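Local structure of S-M checkpoint control protein RAD4 (Schizosaccharomyces pombe, 4BMD) at residues A[175-178]-A[179-183]; A[161-164]-A[165-169]; A[31-34]-A[35-39]. The protein acts as a checkpoint signalling adaptor essential for DNA replication and for coupling S and M phases, the piece here being its BRCT3 and BRCT4 domains. All blocks are in the same frame, centred on the assembly; numbering follows the deposited sequence. Where two conformers were deposited one is given.

Contact 1 of 3, residues A[175-178]-A[179-183]; sequences GVAW and LWNII
The first turns of helix 177-185, the last helix of the BRCT4 fold, follow closely on strand 172-175. Two tryptophans carry the contact, each meeting a residue four positions away. V176 lays CG2 over one face of the W180 indole, 3.2 Å above its plane and displaced toward the rim. The nearest ring atom is W180 NE1, 3.4 Å from V176 CG2. V176 CG2 lies anti to the backbone N, with CG1 in the crowded position (chi1 70°), and both methyls come close to NE1. Two residues along, I182 places CD1 over one face of the W178 indole, with CD1 3.6 Å from W178 CE2. The first torsion of W178 (chi1 166°) carries the indole to where I182 CD1 covers that face. The indole is also fixed at its polar end, where NE1 bonds to the carbonyl O of I189. Beneath the side chains, W180 N donates to V176 O at 3.1 Å. I182 N donates to W178 O at 3.2 Å. L179 turns to helix 119-131, and W178 also touches I146 and L148 of the sheet. A tryptophan in this last helix, buried against the central parallel sheet, is a hallmark of the BRCT domain.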
# COMPACT_ATOMS: atom_id res chain seq x y z
N GLY A 175 5.72 9.48 12.54
CA GLY A 175 6.56 8.65 11.69
C GLY A 175 5.75 7.57 11.00
O GLY A 175 4.78 7.06 11.57
N VAL A 176 6.15 7.21 9.79
CA VAL A 176 5.39 6.27 8.97
C VAL A 176 5.34 4.86 9.57
O VAL A 176 4.41 4.10 9.29
CB VAL A 176 5.92 6.22 7.52
CG1 VAL A 176 7.29 5.55 7.47
CG2 VAL A 176 4.93 5.51 6.60
N ALA A 177 6.33 4.52 10.39
CA ALA A 177 6.39 3.20 11.02
C ALA A 177 5.09 2.88 11.76
O ALA A 177 4.65 1.73 11.79
CB ALA A 177 7.57 3.12 11.98
N TRP A 178 4.48 3.91 12.34
CA TRP A 178 3.18 3.79 12.98
C TRP A 178 2.14 3.19 12.04
O TRP A 178 1.37 2.31 12.43
CB TRP A 178 2.71 5.16 13.48
CG TRP A 178 1.27 5.21 13.85
CD1 TRP A 178 0.70 4.74 14.99
CD2 TRP A 178 0.21 5.79 13.09
NE1 TRP A 178 -0.65 4.98 14.99
CE2 TRP A 178 -0.98 5.63 13.83
CE3 TRP A 178 0.14 6.44 11.85
CZ2 TRP A 178 -2.22 6.08 13.37
CZ3 TRP A 178 -1.09 6.88 11.39
CH2 TRP A 178 -2.25 6.70 12.15
N LEU A 179 2.12 3.66 10.80
CA LEU A 179 1.16 3.17 9.82
C LEU A 179 1.51 1.76 9.34
O LEU A 179 0.62 0.93 9.16
CB LEU A 179 1.05 4.12 8.63
CG LEU A 179 0.07 3.65 7.54
CD1 LEU A 179 -1.34 3.52 8.10
CD2 LEU A 179 0.09 4.59 6.35
N TRP A 180 2.79 1.50 9.11
CA TRP A 180 3.22 0.17 8.69
C TRP A 180 2.89 -0.86 9.76
O TRP A 180 2.51 -1.99 9.44
CB TRP A 180 4.73 0.13 8.38
CG TRP A 180 5.19 1.04 7.27
CD1 TRP A 180 6.29 1.85 7.29
CD2 TRP A 180 4.57 1.24 5.99
NE1 TRP A 180 6.40 2.53 6.10
CE2 TRP A 180 5.36 2.17 5.28
CE3 TRP A 180 3.43 0.71 5.36
CZ2 TRP A 180 5.04 2.60 3.99
CZ3 TRP A 180 3.12 1.14 4.08
CH2 TRP A 180 3.92 2.07 3.41
N ASN A 181 3.02 -0.47 11.02
CA ASN A 181 2.68 -1.35 12.14
C ASN A 181 1.20 -1.70 12.16
O ASN A 181 0.82 -2.83 12.46
CB ASN A 181 3.09 -0.73 13.47
CG ASN A 181 4.60 -0.62 13.63
OD1 ASN A 181 5.35 -1.39 13.04
ND2 ASN A 181 5.04 0.35 14.42
N ILE A 182 0.36 -0.72 11.83
CA ILE A 182 -1.08 -0.94 11.75
C ILE A 182 -1.42 -1.88 10.59
O ILE A 182 -2.20 -2.82 10.75
CB ILE A 182 -1.84 0.39 11.59
CG1 ILE A 182 -1.67 1.25 12.85
CG2 ILE A 182 -3.32 0.13 11.32
CD1 ILE A 182 -2.45 2.54 12.81
N ILE A 183 -0.82 -1.62 9.44
CA ILE A 183 -1.03 -2.43 8.25
C ILE A 183 -0.60 -3.88 8.47
O ILE A 183 -1.35 -4.81 8.17
CB ILE A 183 -0.26 -1.87 7.04
CG1 ILE A 183 -0.83 -0.51 6.63
CG2 ILE A 183 -0.31 -2.83 5.87
CD1 ILE A 183 -2.26 -0.57 6.16

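Contact 2 of 3, residues A[161-164]-A[165-169]; sequences FKIQ and HATEW
H165 lays its imidazole beside the carbonyl of F161 one turn back, with CD2 3.5 Å from F161 O. That oxygen takes the backbone N-H of H165 at 3.0 Å, in a nearly straight bond (169°). T167 grips the preceding turn twice. Its OG1 donates to I163 O at 2.9 Å, and its own N donates to the same oxygen. The two donors come from opposite faces of the carbonyl plane, and OG1 stands 36° out of it. OG1 is anti to the carbonyl carbon of T167 (chi1 -61°), which turns the hydroxyl back toward I163. This is the end of helix 157-168, the crossover helix between strands 146-149 and 172-175 in the beta-alpha-beta unit of BRCT4. A166 sits on its inner side, touching L147 of the sheet and V171. Its CB lies 3.2 Å from K162 O, which accepts A166 N at 2.8 Å. The K162 chain runs fully extended along the same side, and its NZ bonds to H113 NE2. On the exposed side, the CG of E168 rests 3.3 Å from Q164 O. W169 is the first residue to leave helical geometry.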
# COMPACT_ATOMS: atom_id res chain seq x y z
N PHE A 161 10.24 21.85 6.49
CA PHE A 161 9.33 23.00 6.56
C PHE A 161 7.96 22.57 7.05
O PHE A 161 7.38 23.20 7.93
CB PHE A 161 9.20 23.67 5.19
CG PHE A 161 10.39 24.48 4.78
CD1 PHE A 161 11.31 24.91 5.73
CD2 PHE A 161 10.59 24.82 3.46
CE1 PHE A 161 12.40 25.66 5.36
CE2 PHE A 161 11.69 25.58 3.08
CZ PHE A 161 12.59 26.00 4.03
N LYS A 162 7.44 21.50 6.46
CA LYS A 162 6.12 20.99 6.81
C LYS A 162 6.05 20.56 8.27
O LYS A 162 5.04 20.74 8.93
CB LYS A 162 5.73 19.82 5.90
CG LYS A 162 5.52 20.22 4.44
CD LYS A 162 5.12 19.02 3.60
CE LYS A 162 4.90 19.42 2.15
NZ LYS A 162 4.53 18.25 1.30
N ILE A 163 7.15 19.98 8.76
CA ILE A 163 7.22 19.56 10.16
C ILE A 163 7.13 20.75 11.10
O ILE A 163 6.38 20.72 12.08
CB ILE A 163 8.52 18.76 10.43
CG1 ILE A 163 8.48 17.42 9.69
CG2 ILE A 163 8.71 18.54 11.92
CD1 ILE A 163 9.74 16.60 9.85
N GLN A 164 7.89 21.80 10.80
CA GLN A 164 7.87 23.03 11.59
C GLN A 164 6.49 23.67 11.61
O GLN A 164 5.99 24.06 12.66
CB GLN A 164 8.91 24.02 11.07
CG GLN A 164 10.35 23.53 11.19
CD GLN A 164 11.33 24.42 10.45
OE1 GLN A 164 12.54 24.17 10.44
NE2 GLN A 164 10.82 25.47 9.81
N HIS A 165 5.87 23.77 10.43
CA HIS A 165 4.53 24.32 10.31
C HIS A 165 3.51 23.48 11.07
O HIS A 165 2.65 24.02 11.78
CB HIS A 165 4.12 24.43 8.84
CG HIS A 165 4.72 25.60 8.13
ND1 HIS A 165 4.92 26.82 8.74
CD2 HIS A 165 5.17 25.74 6.86
CE1 HIS A 165 5.46 27.66 7.88
NE2 HIS A 165 5.62 27.03 6.73
N ALA A 166 3.61 22.16 10.93
CA ALA A 166 2.70 21.25 11.61
C ALA A 166 2.82 21.38 13.12
O ALA A 166 1.83 21.29 13.84
CB ALA A 166 2.96 19.81 11.17
N THR A 167 4.05 21.58 13.59
CA THR A 167 4.30 21.77 15.01
C THR A 167 3.64 23.04 15.53
O THR A 167 3.01 23.04 16.58
CB THR A 167 5.81 21.81 15.31
OG1 THR A 167 6.41 20.56 14.93
CG2 THR A 167 6.05 22.03 16.80
N GLU A 168 3.77 24.12 14.76
CA GLU A 168 3.16 25.40 15.13
C GLU A 168 1.64 25.33 15.06
O GLU A 168 0.94 25.90 15.90
CB GLU A 168 3.65 26.52 14.20
CG GLU A 168 5.15 26.77 14.27
CD GLU A 168 5.59 27.86 13.31
OE1 GLU A 168 4.72 28.61 12.82
OE2 GLU A 168 6.80 27.97 13.05
N TRP A 169 1.12 24.61 14.06
CA TRP A 169 -0.32 24.55 13.83
C TRP A 169 -0.97 23.41 14.61
O TRP A 169 -2.14 23.10 14.39
CB TRP A 169 -0.60 24.40 12.34
CG TRP A 169 -0.04 25.52 11.52
CD1 TRP A 169 0.31 26.76 11.96
CD2 TRP A 169 0.24 25.50 10.11
NE1 TRP A 169 0.79 27.52 10.92
CE2 TRP A 169 0.76 26.76 9.77
CE3 TRP A 169 0.11 24.53 9.11
CZ2 TRP A 169 1.14 27.09 8.47
CZ3 TRP A 169 0.49 24.86 7.82
CH2 TRP A 169 1.00 26.13 7.51

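Contact 3 of 3, residues A[31-34]-A[35-39]; sequences LHKC and LSDNG
S36 and H32 meet through a carbonyl near the C-terminal end of helix 25-36, the first helix of the BRCT3 fold. S36 OG donates to H32 O at 2.7 Å, standing 38° out of the carbonyl plane. S36 N reaches the same oxygen at 2.9 Å from the opposite face. With OG anti to the carbonyl carbon (chi1 -60°), the hydroxyl is folded back over the preceding turn, and H32 CD2 lies 3.3 Å from it. Replacing S36 by an alanine would probably leave H32 O with the backbone N-H as its one donor within the contact and set the H32 ring freer to turn. Next to this pair, K33 and D37 form a salt bridge whose hydrogen bond, K33 NZ to D37 OD2 at 3.4 Å, is weak. The K33 chain is extended until it bends at its last torsion (chi4 59°), and D37 N holds K33 O. Further out, L31 and L35 lie on the buried side, against L20 of strand 17-20 and I77 of helix 74-82. The helix ends in a Schellman motif with G39, at positive phi, as the C-prime residue. Its inner backbone bond runs from G39 N to S36 O at 3.3 Å.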
# COMPACT_ATOMS: atom_id res chain seq x y z
N LEU A 31 -5.44 -6.42 -16.72
CA LEU A 31 -4.40 -7.08 -15.95
C LEU A 31 -3.79 -8.23 -16.74
O LEU A 31 -2.60 -8.54 -16.61
CB LEU A 31 -4.96 -7.58 -14.62
CG LEU A 31 -3.98 -7.99 -13.53
CD1 LEU A 31 -3.06 -6.83 -13.17
CD2 LEU A 31 -4.73 -8.48 -12.30
N HIS A 32 -4.62 -8.87 -17.56
CA HIS A 32 -4.16 -9.98 -18.40
C HIS A 32 -3.16 -9.50 -19.43
O HIS A 32 -2.13 -10.14 -19.65
CB HIS A 32 -5.35 -10.65 -19.10
CG HIS A 32 -5.00 -11.91 -19.83
ND1 HIS A 32 -5.18 -13.16 -19.28
CD2 HIS A 32 -4.47 -12.11 -21.06
CE1 HIS A 32 -4.79 -14.08 -20.15
NE2 HIS A 32 -4.35 -13.46 -21.23
N LYS A 33 -3.46 -8.38 -20.07
CA LYS A 33 -2.60 -7.81 -21.09
C LYS A 33 -1.26 -7.36 -20.51
O LYS A 33 -0.21 -7.57 -21.12
CB LYS A 33 -3.29 -6.62 -21.77
CG LYS A 33 -2.45 -5.93 -22.83
CD LYS A 33 -3.17 -4.75 -23.44
CE LYS A 33 -2.31 -4.06 -24.49
NZ LYS A 33 -1.92 -4.98 -25.58
N CYS A 34 -1.30 -6.76 -19.32
CA CYS A 34 -0.10 -6.28 -18.66
C CYS A 34 0.87 -7.41 -18.35
O CYS A 34 2.08 -7.28 -18.56
CB CYS A 34 -0.45 -5.52 -17.38
SG CYS A 34 -1.34 -3.97 -17.66
N LEU A 35 0.34 -8.53 -17.87
CA LEU A 35 1.17 -9.69 -17.54
C LEU A 35 1.66 -10.40 -18.80
O LEU A 35 2.80 -10.86 -18.87
CB LEU A 35 0.40 -10.66 -16.65
CG LEU A 35 0.19 -10.25 -15.19
CD1 LEU A 35 -0.82 -11.16 -14.53
CD2 LEU A 35 1.50 -10.27 -14.43
N SER A 36 0.79 -10.49 -19.80
CA SER A 36 1.10 -11.18 -21.05
C SER A 36 2.19 -10.46 -21.85
O SER A 36 3.05 -11.09 -22.45
CB SER A 36 -0.15 -11.35 -21.90
OG SER A 36 -1.14 -12.10 -21.22
N ASP A 37 2.14 -9.13 -21.84
CA ASP A 37 3.12 -8.33 -22.57
C ASP A 37 4.48 -8.32 -21.88
O ASP A 37 5.44 -7.76 -22.40
CB ASP A 37 2.62 -6.89 -22.76
CG ASP A 37 1.38 -6.81 -23.64
OD1 ASP A 37 1.12 -7.78 -24.39
OD2 ASP A 37 0.68 -5.79 -23.58
N ASN A 38 4.54 -8.93 -20.70
CA ASN A 38 5.79 -9.01 -19.95
C ASN A 38 6.29 -10.45 -19.80
O ASN A 38 7.10 -10.75 -18.93
CB ASN A 38 5.64 -8.35 -18.58
CG ASN A 38 5.46 -6.85 -18.67
OD1 ASN A 38 6.43 -6.10 -18.64
ND2 ASN A 38 4.21 -6.41 -18.78
N GLY A 39 5.79 -11.33 -20.66
CA GLY A 39 6.24 -12.71 -20.70
C GLY A 39 5.55 -13.62 -19.70
O GLY A 39 5.92 -14.78 -19.55

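In the fold
Contact 3 comes first along the chain, in BRCT3. Contacts 2 and 1 follow in BRCT4. Each domain has a parallel four-stranded sheet with strand order 2-1-3-4. Contact 3 lies on the helix joining the first two strands of its sheet. Contact 2 lies on the helix between the third and fourth strands of the other sheet. Contact 1 opens on the last residue of that fourth strand and runs into helix 177-185. Contacts 1 and 2 have centres about 20 Å apart and do not touch. Contact 3 lies about 32 Å from contact 1 and 44 Å from contact 2, centre to centre. It is across the chain's centre from both, so the two BRCT repeats stand side by side, each with its own sheet and helices.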